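Local coordinates for protein NAD-dependent aldehyde dehydrogenase (Burkholderia multivorans, PDB 5UJU) that probably oxidises aldehydes to carboxylic acids with NAD+ as electron acceptor, at residues A[123-127]-A[164-168]; A[136-140]-A[249-253]; A[314-320]-A[538-544]; A[474-480]-A[507-511]. All blocks are in the same frame, centred on the assembly; numbering follows the deposited sequence.

Interaction 1: residues A[123-127]-A[164-168]; sequences SLEIL and ALEAV
L127 meets the one flat group in this contact, the peptide joining A164 to L165: its CD1 sits over one face of that plane, almost directly above L165 N at 3.6 Å. No aromatic ring, side-chain amide or charged group takes part, and the rest is aliphatic. The other methyl of L127, CD2, presses on A164 CB (3.5 Å), and the two branches together straddle the start of 164-168. One turn earlier, L124 reaches across with CD2, whose approach to L165 CD1 is tight at 3.4 Å; the two side chains cross at a slant. V168 divides its branches: CG1, held anti to the backbone nitrogen by chi1 of 172°, lies 3.8 Å from L124 CD2, whereas CG2 turns to S123 CB (3.9 Å). That CB makes the nearest approach of S123 to V168, the hydroxyl being bonded to W119 O in its own helix. The two segments run antiparallel at 170°, their axes 10.4 Å apart. Helix 97-132 and helix 158-175 are thus zipped together by small and branched residues, while F226 of helix 217-230 packs on L127 and A164, and L21 and A24 of helix 18-30 touch L124 and L165 respectively.

Interaction 2: residues A[136-140]-A[249-253]; sequences EIAYS and ITVRI
E136 and R252 face each other from opposite directions, carboxylate against guanidinium. R252 NH1 donates to E136 OE2 over 3.1 Å in a nearly straight bond (166°), arriving on the syn side of the carboxylate, and the oxygen lies close to the guanidinium plane. A second, weak bond of 3.4 Å runs from R252 NH2 to E136 OE1, making the pairing two-pronged; the groups are not coplanar, their planes standing 28° apart. R252 was deposited in two conformers, so the salt bridge belongs to the one described and may not be permanent. Next to the charges lies I249: its CD1 reaches between E136 OE2 (3.7 Å) and S140 OG (3.8 Å), and its CG2 rests 3.8 Å from I137 CG1. E136 is put in place by an extended chain, with CG opposite the backbone nitrogen. S140 OG turns back on its own helix, donating to I137 O at 2.8 Å. In the second shell, H61 gives E136 OE2 another hydrogen bond and also touches I249 and R252, while L130 of helix 97-132 packs on I137. With segment axes 152° apart in direction, this is antiparallel helix packing, apolar inside and ion-paired at its margin, in which helix 245-260 of the Rossmann-like nucleotide-binding part, as in other aldehyde dehydrogenases, is joined to helix 134-145.

Interaction 3: residues A[314-320]-A[538-544]; sequences VYTEKAG and PAANAAL
N541 carries the polar grip on T316 and V314. Its CB passes T316 OG1 at 3.7 Å, and CG comes nearer, 3.3 Å from the same hydroxyl oxygen, the two side chains crossing at about a right angle. At the tip, OD1 accepts from T316 N over 2.7 Å, with the donor well above the plane of the amide carbonyl (46°). ND2 donates in the other direction to V314 O (2.8 Å), which lies near the amide plane. A chi1 of 77° turns the amide back over the strand, where it mimics a peptide group: one side chain fills both a donor and an acceptor of the strand edge and is held by both. The backbone continues the match, N541 N donating to T316 O. E317 and A540 form a single antiparallel bridge, and K318 N donates to A539 O, though at a modelled separation too short to be trusted in detail. Farther along, a water donates to both A319 O (2.6 Å) and P538 O (2.7 Å). E317 OE2 lies 3.6 Å from L544 CG, and Y315 meets A542 CB with its ring edge. Strand 313-317 pairs along one edge with strand 290-296, and the loop residues 538-544 cover its other edge; E306 of helix 299-308 binds K318 NZ and T316 OG1, and F549 of helix 547-550 packs on A542 and L544.

Interaction 4: residues A[474-480]-A[507-511]; sequences DLAGEIA and RGGVA
D474 and R507 make the charged contact: R507 NH1 donates to D474 OD1 over 2.9 Å in a bent salt-bridge bond (141°). The nitrogen comes from above the carboxylate, 55° out of its plane. Water adds a second polar link, accepting from R507 NH2 at 2.7 Å and lying within reach of E478 OE1 (2.8 Å) and D474 OD2, while E478 OE2 is paired with R449. Packing covers one face of the guanidinium: R507, extended from CG to NE with CG anti to N, lays it along helix 469-483, with E478 N 3.6 Å above its plane and E478 CB 3.5 Å from NH2. Helix 495-508 closes in a Schellman motif, with G509 as its positive-phi C-prime residue, V510 N turned to A505 O and G509 N to V506 O; the chain then enters strand 511-514, outermost within this chain in its seven-stranded sheet, where A511 packs on Q558 of the second subunit. Backbone packing relies on glycines, the CA atoms of G477 and G508 approaching to 4.5 Å; G508 O, which accepts from N537 ND2, lies 3.7 Å from A480 CB. Apolar contact is slight, A480 CB standing 4.2 Å from V510 CG1.

How the interactions relate
Interactions 1 and 2 are buried helix-to-helix contacts, centres 15 Å apart, between consecutive helices 97-132 and 134-145 and two different partners; they touch where I126 meets I253. The first is wholly aliphatic, the second adds an ion pair at its margin. Interaction 3, partly buried, relies mainly on backbone and amide hydrogen bonds along a strand edge, and touches interaction 1 through L544 and E166. Interaction 4, also partly buried, combines close glycine backbones with a hydrated, exposed aspartate-arginine salt bridge; it meets interaction 3 where P538 packs on A480. It lies across the chain's centre from interactions 1 and 2, about 33 and 37 Å away between centres.

Interaction 1: residues A[123-127]-A[164-168]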
loop_
_atom_site.group_PDB
_atom_site.type_symbol
_atom_site.label_atom_id
_atom_site.label_comp_id
_atom_site.label_asym_id
_atom_site.label_seq_id
_atom_site.Cartn_x
_atom_site.Cartn_y
_atom_site.Cartn_z
ATOM N N SER A 123 -20.112 -4.872 8.732
ATOM C CA SER A 123 -19.798 -3.448 8.578
ATOM C C SER A 123 -21.007 -2.661 8.079
ATOM O O SER A 123 -21.313 -1.580 8.596
ATOM C CB SER A 123 -18.603 -3.261 7.646
ATOM O OG SER A 123 -17.420 -3.718 8.278
ATOM N N LEU A 124 -21.710 -3.188 7.075
ATOM C CA LEU A 124 -22.837 -2.447 6.516
ATOM C C LEU A 124 -23.983 -2.352 7.506
ATOM O O LEU A 124 -24.697 -1.341 7.538
ATOM C CB LEU A 124 -23.311 -3.095 5.216
ATOM C CG LEU A 124 -22.240 -3.150 4.124
ATOM C CD1 LEU A 124 -22.681 -4.000 2.914
ATOM C CD2 LEU A 124 -21.837 -1.748 3.705
ATOM N N GLU A 125 -24.175 -3.389 8.318
ATOM C CA GLU A 125 -25.209 -3.345 9.341
ATOM C C GLU A 125 -24.866 -2.337 10.427
ATOM O O GLU A 125 -25.746 -1.606 10.899
ATOM C CB GLU A 125 -25.421 -4.742 9.930
ATOM C CG GLU A 125 -26.377 -4.793 11.116
ATOM C CD GLU A 125 -27.825 -4.451 10.771
ATOM O OE1 GLU A 125 -28.217 -4.530 9.584
ATOM O OE2 GLU A 125 -28.576 -4.107 11.711
ATOM N N ILE A 126 -23.599 -2.292 10.849
ATOM C CA ILE A 126 -23.182 -1.275 11.809
ATOM C C ILE A 126 -23.502 0.119 11.264
ATOM O O ILE A 126 -24.069 0.961 11.968
ATOM C CB ILE A 126 -21.687 -1.417 12.142
ATOM C CG1 ILE A 126 -21.401 -2.747 12.868
ATOM C CG2 ILE A 126 -21.198 -0.182 12.929
ATOM C CD1 ILE A 126 -19.918 -3.076 12.995
ATOM N N LEU A 127 -23.170 0.366 9.988
ATOM C CA LEU A 127 -23.427 1.677 9.375
ATOM C C LEU A 127 -24.915 2.017 9.363
ATOM O O LEU A 127 -25.298 3.168 9.608
ATOM C CB LEU A 127 -22.850 1.723 7.957
ATOM C CG LEU A 127 -21.313 1.698 7.939
ATOM C CD1 LEU A 127 -20.749 1.777 6.531
ATOM C CD2 LEU A 127 -20.818 2.851 8.773
ATOM N N ALA A 164 -17.350 6.095 5.703
ATOM C CA ALA A 164 -17.204 4.711 6.151
ATOM C C ALA A 164 -17.659 3.745 5.062
ATOM O O ALA A 164 -16.949 2.797 4.719
ATOM C CB ALA A 164 -17.993 4.495 7.445
ATOM N N LEU A 165 -18.825 4.010 4.467
ATOM C CA LEU A 165 -19.353 3.127 3.432
ATOM C C LEU A 165 -18.445 3.108 2.210
ATOM O O LEU A 165 -18.240 2.058 1.585
ATOM C CB LEU A 165 -20.754 3.591 3.032
ATOM C CG LEU A 165 -21.409 2.707 1.961
ATOM C CD1 LEU A 165 -21.928 1.454 2.578
ATOM C CD2 LEU A 165 -22.515 3.423 1.232
ATOM N N GLU A 166 -17.879 4.266 1.870
ATOM C CA GLU A 166 -16.886 4.347 0.807
ATOM C C GLU A 166 -15.703 3.426 1.078
ATOM O O GLU A 166 -15.245 2.706 0.184
ATOM C CB GLU A 166 -16.427 5.800 0.664
ATOM C CG GLU A 166 -15.412 6.027 -0.419
ATOM C CD GLU A 166 -15.011 7.495 -0.490
ATOM O OE1 GLU A 166 -14.587 8.036 0.554
ATOM O OE2 GLU A 166 -15.126 8.088 -1.577
ATOM N N ALA A 167 -15.193 3.439 2.311
ATOM C CA ALA A 167 -14.078 2.567 2.660
ATOM C C ALA A 167 -14.464 1.090 2.533
ATOM O O ALA A 167 -13.670 0.275 2.049
ATOM C CB ALA A 167 -13.594 2.884 4.072
ATOM N N VAL A 168 -15.679 0.732 2.965
ATOM C CA VAL A 168 -16.143 -0.649 2.840
ATOM C C VAL A 168 -16.242 -1.039 1.371
ATOM O O VAL A 168 -15.853 -2.147 0.978
ATOM C CB VAL A 168 -17.493 -0.827 3.562
ATOM C CG1 VAL A 168 -18.081 -2.201 3.271
ATOM C CG2 VAL A 168 -17.328 -0.630 5.060
#

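Interaction 2: residues A[136-140]-A[249-253]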
loop_
_atom_site.group_PDB
_atom_site.type_symbol
_atom_site.label_atom_id
_atom_site.label_comp_id
_atom_site.label_asym_id
_atom_site.label_seq_id
_atom_site.Cartn_x
_atom_site.Cartn_y
_atom_site.Cartn_z
ATOM N N GLU A 136 -28.347 11.218 18.166
ATOM C CA GLU A 136 -27.549 11.017 19.374
ATOM C C GLU A 136 -26.077 11.317 19.121
ATOM O O GLU A 136 -25.412 11.968 19.936
ATOM C CB GLU A 136 -27.712 9.581 19.875
ATOM C CG GLU A 136 -26.762 9.217 20.994
ATOM C CD GLU A 136 -26.821 7.732 21.369
ATOM O OE1 GLU A 136 -27.505 6.968 20.674
ATOM O OE2 GLU A 136 -26.189 7.351 22.366
ATOM N N ILE A 137 -25.552 10.840 17.993
ATOM C CA ILE A 137 -24.165 11.104 17.624
ATOM C C ILE A 137 -23.948 12.597 17.336
ATOM O O ILE A 137 -22.921 13.175 17.715
ATOM C CB ILE A 137 -23.780 10.214 16.429
ATOM C CG1 ILE A 137 -23.759 8.737 16.865
ATOM C CG2 ILE A 137 -22.428 10.615 15.844
ATOM C CD1 ILE A 137 -23.598 7.748 15.718
ATOM N N ALA A 138 -24.915 13.253 16.698
ATOM C CA ALA A 138 -24.749 14.681 16.409
ATOM C C ALA A 138 -24.537 15.485 17.688
ATOM O O ALA A 138 -23.625 16.319 17.768
ATOM C CB ALA A 138 -25.956 15.209 15.641
ATOM N N TYR A 139 -25.370 15.248 18.704
ATOM C CA TYR A 139 -25.208 15.968 19.965
ATOM C C TYR A 139 -23.871 15.659 20.631
ATOM O O TYR A 139 -23.242 16.550 21.217
ATOM C CB TYR A 139 -26.374 15.656 20.907
ATOM C CG TYR A 139 -27.625 16.421 20.533
ATOM C CD1 TYR A 139 -27.676 17.800 20.687
ATOM C CD2 TYR A 139 -28.753 15.771 20.039
ATOM C CE1 TYR A 139 -28.808 18.521 20.347
ATOM C CE2 TYR A 139 -29.898 16.484 19.700
ATOM C CZ TYR A 139 -29.915 17.862 19.855
ATOM O OH TYR A 139 -31.037 18.592 19.524
ATOM N N SER A 140 -23.406 14.413 20.546
ATOM C CA SER A 140 -22.124 14.092 21.162
ATOM C C SER A 140 -20.968 14.784 20.452
ATOM O O SER A 140 -19.972 15.139 21.092
ATOM C CB SER A 140 -21.900 12.579 21.175
ATOM O OG SER A 140 -21.600 12.073 19.883
ATOM N N ILE A 249 -19.944 5.841 21.494
ATOM C CA ILE A 249 -21.238 5.446 20.940
ATOM C C ILE A 249 -21.035 4.525 19.744
ATOM O O ILE A 249 -21.718 3.502 19.608
ATOM C CB ILE A 249 -22.058 6.693 20.551
ATOM C CG1 ILE A 249 -22.418 7.527 21.775
ATOM C CG2 ILE A 249 -23.310 6.306 19.774
ATOM C CD1 ILE A 249 -22.956 8.906 21.398
ATOM N N THR A 250 -20.087 4.879 18.861
ATOM C CA THR A 250 -19.803 4.071 17.676
ATOM C C THR A 250 -19.349 2.660 18.059
ATOM O O THR A 250 -19.828 1.659 17.506
ATOM C CB THR A 250 -18.730 4.759 16.822
ATOM O OG1 THR A 250 -19.180 6.067 16.411
ATOM C CG2 THR A 250 -18.463 3.934 15.584
ATOM N N VAL A 251 -18.397 2.564 18.983
ATOM C CA VAL A 251 -17.921 1.256 19.418
ATOM C C VAL A 251 -19.060 0.442 20.031
ATOM O O VAL A 251 -19.198 -0.753 19.753
ATOM C CB VAL A 251 -16.745 1.412 20.395
ATOM C CG1 VAL A 251 -16.443 0.060 21.047
ATOM C CG2 VAL A 251 -15.508 1.951 19.654
ATOM N N ARG A 252 -19.895 1.075 20.861
ATOM C CA ARG A 252 -21.032 0.376 21.464
ATOM C C ARG A 252 -21.916 -0.261 20.395
ATOM O O ARG A 252 -22.305 -1.431 20.502
ATOM C CB ARG A 252 -21.844 1.354 22.324
ATOM C CG ARG A 252 -23.085 0.754 23.029
ATOM C CD ARG A 252 -24.101 1.858 23.428
ATOM N NE ARG A 252 -24.871 2.370 22.290
ATOM C CZ ARG A 252 -25.340 3.615 22.187
ATOM N NH1 ARG A 252 -25.128 4.503 23.151
ATOM N NH2 ARG A 252 -26.031 3.975 21.114
ATOM N N ILE A 253 -22.251 0.503 19.356
ATOM C CA ILE A 253 -23.128 -0.006 18.310
ATOM C C ILE A 253 -22.433 -1.105 17.511
ATOM O O ILE A 253 -23.046 -2.129 17.179
ATOM C CB ILE A 253 -23.612 1.153 17.418
ATOM C CG1 ILE A 253 -24.533 2.079 18.227
ATOM C CG2 ILE A 253 -24.348 0.621 16.212
ATOM C CD1 ILE A 253 -24.985 3.361 17.469
#

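Interaction 3: residues A[314-320]-A[538-544]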
loop_
_atom_site.group_PDB
_atom_site.type_symbol
_atom_site.label_atom_id
_atom_site.label_comp_id
_atom_site.label_asym_id
_atom_site.label_seq_id
_atom_site.Cartn_x
_atom_site.Cartn_y
_atom_site.Cartn_z
ATOM N N VAL A 314 0.925 2.240 8.335
ATOM C CA VAL A 314 0.520 3.487 8.970
ATOM C C VAL A 314 -0.117 4.405 7.932
ATOM O O VAL A 314 0.492 4.701 6.894
ATOM C CB VAL A 314 1.716 4.167 9.655
ATOM C CG1 VAL A 314 1.268 5.423 10.385
ATOM C CG2 VAL A 314 2.363 3.203 10.623
ATOM N N TYR A 315 -1.340 4.853 8.215
ATOM C CA TYR A 315 -2.074 5.797 7.381
ATOM C C TYR A 315 -2.286 7.067 8.183
ATOM O O TYR A 315 -2.815 7.012 9.295
ATOM C CB TYR A 315 -3.415 5.214 6.948
ATOM C CG TYR A 315 -3.278 3.831 6.348
ATOM C CD1 TYR A 315 -3.086 3.671 4.980
ATOM C CD2 TYR A 315 -3.333 2.692 7.147
ATOM C CE1 TYR A 315 -2.957 2.426 4.412
ATOM C CE2 TYR A 315 -3.194 1.427 6.593
ATOM C CZ TYR A 315 -3.002 1.303 5.222
ATOM O OH TYR A 315 -2.875 0.068 4.640
ATOM N N THR A 316 -1.863 8.207 7.635
ATOM C CA THR A 316 -1.832 9.433 8.419
ATOM C C THR A 316 -2.545 10.552 7.686
ATOM O O THR A 316 -2.496 10.629 6.450
ATOM C CB THR A 316 -0.397 9.892 8.740
ATOM O OG1 THR A 316 0.337 10.073 7.519
ATOM C CG2 THR A 316 0.330 8.882 9.638
ATOM N N GLU A 317 -3.227 11.388 8.477
ATOM C CA GLU A 317 -3.712 12.718 8.107
ATOM C C GLU A 317 -3.025 13.713 9.028
ATOM O O GLU A 317 -3.171 13.623 10.252
ATOM C CB GLU A 317 -5.227 12.845 8.270
ATOM C CG GLU A 317 -6.076 11.877 7.472
ATOM C CD GLU A 317 -6.337 12.391 6.074
ATOM O OE1 GLU A 317 -6.225 13.622 5.879
ATOM O OE2 GLU A 317 -6.676 11.583 5.183
ATOM N N LYS A 318 -2.282 14.654 8.448
ATOM C CA LYS A 318 -1.457 15.585 9.208
ATOM C C LYS A 318 -1.833 17.023 8.823
ATOM O O LYS A 318 -2.854 17.270 8.183
ATOM C CB LYS A 318 0.027 15.262 8.984
ATOM C CG LYS A 318 0.399 13.802 9.387
ATOM C CD LYS A 318 1.735 13.337 8.790
ATOM C CE LYS A 318 1.644 13.047 7.301
ATOM N NZ LYS A 318 2.920 12.453 6.794
ATOM N N ALA A 319 -0.995 17.972 9.206
ATOM C CA ALA A 319 -1.284 19.375 8.939
ATOM C C ALA A 319 -0.763 19.789 7.573
ATOM O O ALA A 319 0.208 19.228 7.059
ATOM C CB ALA A 319 -0.655 20.267 10.010
ATOM N N GLY A 320 -1.412 20.789 6.986
ATOM C CA GLY A 320 -0.905 21.384 5.768
ATOM C C GLY A 320 -1.315 22.836 5.705
ATOM O O GLY A 320 -1.950 23.361 6.622
ATOM N N PRO A 538 3.101 16.292 2.221
ATOM C CA PRO A 538 3.236 16.006 3.661
ATOM C C PRO A 538 1.981 16.142 4.517
ATOM O O PRO A 538 2.069 15.894 5.720
ATOM C CB PRO A 538 4.296 17.018 4.107
ATOM C CG PRO A 538 5.140 17.182 2.905
ATOM C CD PRO A 538 4.184 17.170 1.750
ATOM N N ALA A 539 0.828 16.525 3.961
ATOM C CA ALA A 539 -0.372 16.623 4.797
ATOM C C ALA A 539 -1.023 15.265 5.077
ATOM O O ALA A 539 -1.851 15.164 5.993
ATOM C CB ALA A 539 -1.394 17.559 4.153
ATOM N N ALA A 540 -0.678 14.230 4.317
ATOM C CA ALA A 540 -1.280 12.909 4.483
ATOM C C ALA A 540 -0.525 11.929 3.610
ATOM O O ALA A 540 -0.139 12.277 2.491
ATOM C CB ALA A 540 -2.769 12.912 4.093
ATOM N N ASN A 541 -0.305 10.713 4.122
ATOM C CA ASN A 541 0.359 9.687 3.336
ATOM C C ASN A 541 -0.635 8.748 2.648
ATOM O O ASN A 541 -0.220 7.765 2.033
ATOM C CB ASN A 541 1.353 8.896 4.205
ATOM C CG ASN A 541 0.667 7.860 5.141
ATOM O OD1 ASN A 541 -0.558 7.816 5.267
ATOM N ND2 ASN A 541 1.479 7.008 5.768
ATOM N N ALA A 542 -1.930 9.054 2.714
ATOM C CA ALA A 542 -2.969 8.242 2.097
ATOM C C ALA A 542 -4.119 9.148 1.682
ATOM O O ALA A 542 -4.270 10.266 2.186
ATOM C CB ALA A 542 -3.470 7.146 3.051
ATOM N N ALA A 543 -4.921 8.654 0.741
ATOM C CA ALA A 543 -6.127 9.327 0.281
ATOM C C ALA A 543 -7.368 8.624 0.809
ATOM O O ALA A 543 -7.423 7.390 0.853
ATOM C CB ALA A 543 -6.204 9.359 -1.243
ATOM N N LEU A 544 -8.375 9.419 1.167
ATOM C CA LEU A 544 -9.701 8.927 1.546
ATOM C C LEU A 544 -10.627 9.108 0.347
ATOM O O LEU A 544 -11.007 10.237 0.020
ATOM C CB LEU A 544 -10.247 9.690 2.751
ATOM C CG LEU A 544 -9.518 9.753 4.089
ATOM C CD1 LEU A 544 -10.295 10.662 5.059
ATOM C CD2 LEU A 544 -9.326 8.349 4.679
HETATM O O HOH W 1 2.537 18.072 7.256
#

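Interaction 4: residues A[474-480]-A[507-511]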
loop_
_atom_site.group_PDB
_atom_site.type_symbol
_atom_site.label_atom_id
_atom_site.label_comp_id
_atom_site.label_asym_id
_atom_site.label_seq_id
_atom_site.Cartn_x
_atom_site.Cartn_y
_atom_site.Cartn_z
ATOM N N ASP A 474 3.427 29.802 -8.347
ATOM C CA ASP A 474 4.688 29.132 -8.048
ATOM C C ASP A 474 4.822 28.902 -6.549
ATOM O O ASP A 474 5.234 27.821 -6.105
ATOM C CB ASP A 474 5.862 29.957 -8.572
ATOM C CG ASP A 474 7.202 29.275 -8.336
ATOM O OD1 ASP A 474 7.406 28.165 -8.870
ATOM O OD2 ASP A 474 8.044 29.833 -7.603
ATOM N N LEU A 475 4.475 29.917 -5.755
ATOM C CA LEU A 475 4.547 29.800 -4.307
ATOM C C LEU A 475 3.577 28.741 -3.783
ATOM O O LEU A 475 3.944 27.919 -2.933
ATOM C CB LEU A 475 4.263 31.160 -3.681
ATOM C CG LEU A 475 4.630 31.292 -2.213
ATOM C CD1 LEU A 475 6.071 30.880 -2.028
ATOM C CD2 LEU A 475 4.419 32.724 -1.764
ATOM N N ALA A 476 2.339 28.736 -4.289
ATOM C CA ALA A 476 1.331 27.811 -3.777
ATOM C C ALA A 476 1.726 26.361 -4.036
ATOM O O ALA A 476 1.633 25.510 -3.139
ATOM C CB ALA A 476 -0.030 28.118 -4.397
ATOM N N GLY A 477 2.178 26.060 -5.257
ATOM C CA GLY A 477 2.632 24.709 -5.560
ATOM C C GLY A 477 3.843 24.301 -4.742
ATOM O O GLY A 477 3.958 23.150 -4.312
ATOM N N GLU A 478 4.770 25.237 -4.525
ATOM C CA GLU A 478 5.953 24.931 -3.732
ATOM C C GLU A 478 5.584 24.649 -2.284
ATOM O O GLU A 478 6.084 23.688 -1.686
ATOM C CB GLU A 478 6.951 26.085 -3.810
ATOM C CG GLU A 478 8.134 25.938 -2.880
ATOM C CD GLU A 478 9.030 27.172 -2.867
ATOM O OE1 GLU A 478 9.004 27.961 -3.838
ATOM O OE2 GLU A 478 9.765 27.346 -1.879
ATOM N N ILE A 479 4.708 25.475 -1.709
ATOM C CA ILE A 479 4.369 25.342 -0.297
ATOM C C ILE A 479 3.556 24.079 -0.056
ATOM O O ILE A 479 3.727 23.402 0.964
ATOM C CB ILE A 479 3.630 26.602 0.188
ATOM C CG1 ILE A 479 4.623 27.761 0.331
ATOM C CG2 ILE A 479 2.885 26.329 1.503
ATOM C CD1 ILE A 479 3.974 29.104 0.635
ATOM N N ALA A 480 2.646 23.748 -0.978
ATOM C CA ALA A 480 1.887 22.508 -0.846
ATOM C C ALA A 480 2.807 21.291 -0.870
ATOM O O ALA A 480 2.628 20.354 -0.084
ATOM C CB ALA A 480 0.838 22.401 -1.950
ATOM N N ARG A 507 2.012 19.651 -9.059
ATOM C CA ARG A 507 3.258 19.832 -8.322
ATOM C C ARG A 507 3.028 19.684 -6.825
ATOM O O ARG A 507 3.755 18.953 -6.141
ATOM C CB ARG A 507 3.864 21.205 -8.626
ATOM C CG ARG A 507 5.109 21.513 -7.795
ATOM C CD ARG A 507 5.498 22.972 -7.952
ATOM N NE ARG A 507 6.772 23.311 -7.328
ATOM C CZ ARG A 507 7.248 24.558 -7.244
ATOM N NH1 ARG A 507 6.540 25.583 -7.737
ATOM N NH2 ARG A 507 8.426 24.785 -6.669
ATOM N N GLY A 508 2.004 20.363 -6.301
ATOM C CA GLY A 508 1.730 20.329 -4.877
ATOM C C GLY A 508 1.010 19.082 -4.384
ATOM O O GLY A 508 0.822 18.940 -3.172
ATOM N N GLY A 509 0.603 18.190 -5.289
ATOM C CA GLY A 509 -0.188 17.025 -4.936
ATOM C C GLY A 509 -1.433 17.356 -4.135
ATOM O O GLY A 509 -1.686 16.741 -3.096
ATOM N N VAL A 510 -2.226 18.312 -4.614
ATOM C CA VAL A 510 -3.335 18.865 -3.846
ATOM C C VAL A 510 -4.535 19.046 -4.763
ATOM O O VAL A 510 -4.397 19.440 -5.928
ATOM C CB VAL A 510 -2.937 20.199 -3.172
ATOM C CG1 VAL A 510 -2.486 21.228 -4.214
ATOM C CG2 VAL A 510 -4.066 20.749 -2.314
ATOM N N ALA A 511 -5.714 18.738 -4.235
ATOM C CA ALA A 511 -6.951 18.880 -4.987
ATOM C C ALA A 511 -7.249 20.352 -5.271
ATOM O O ALA A 511 -7.071 21.219 -4.412
ATOM C CB ALA A 511 -8.105 18.241 -4.215
HETATM O O HOH W 2 9.466 27.262 -6.537
#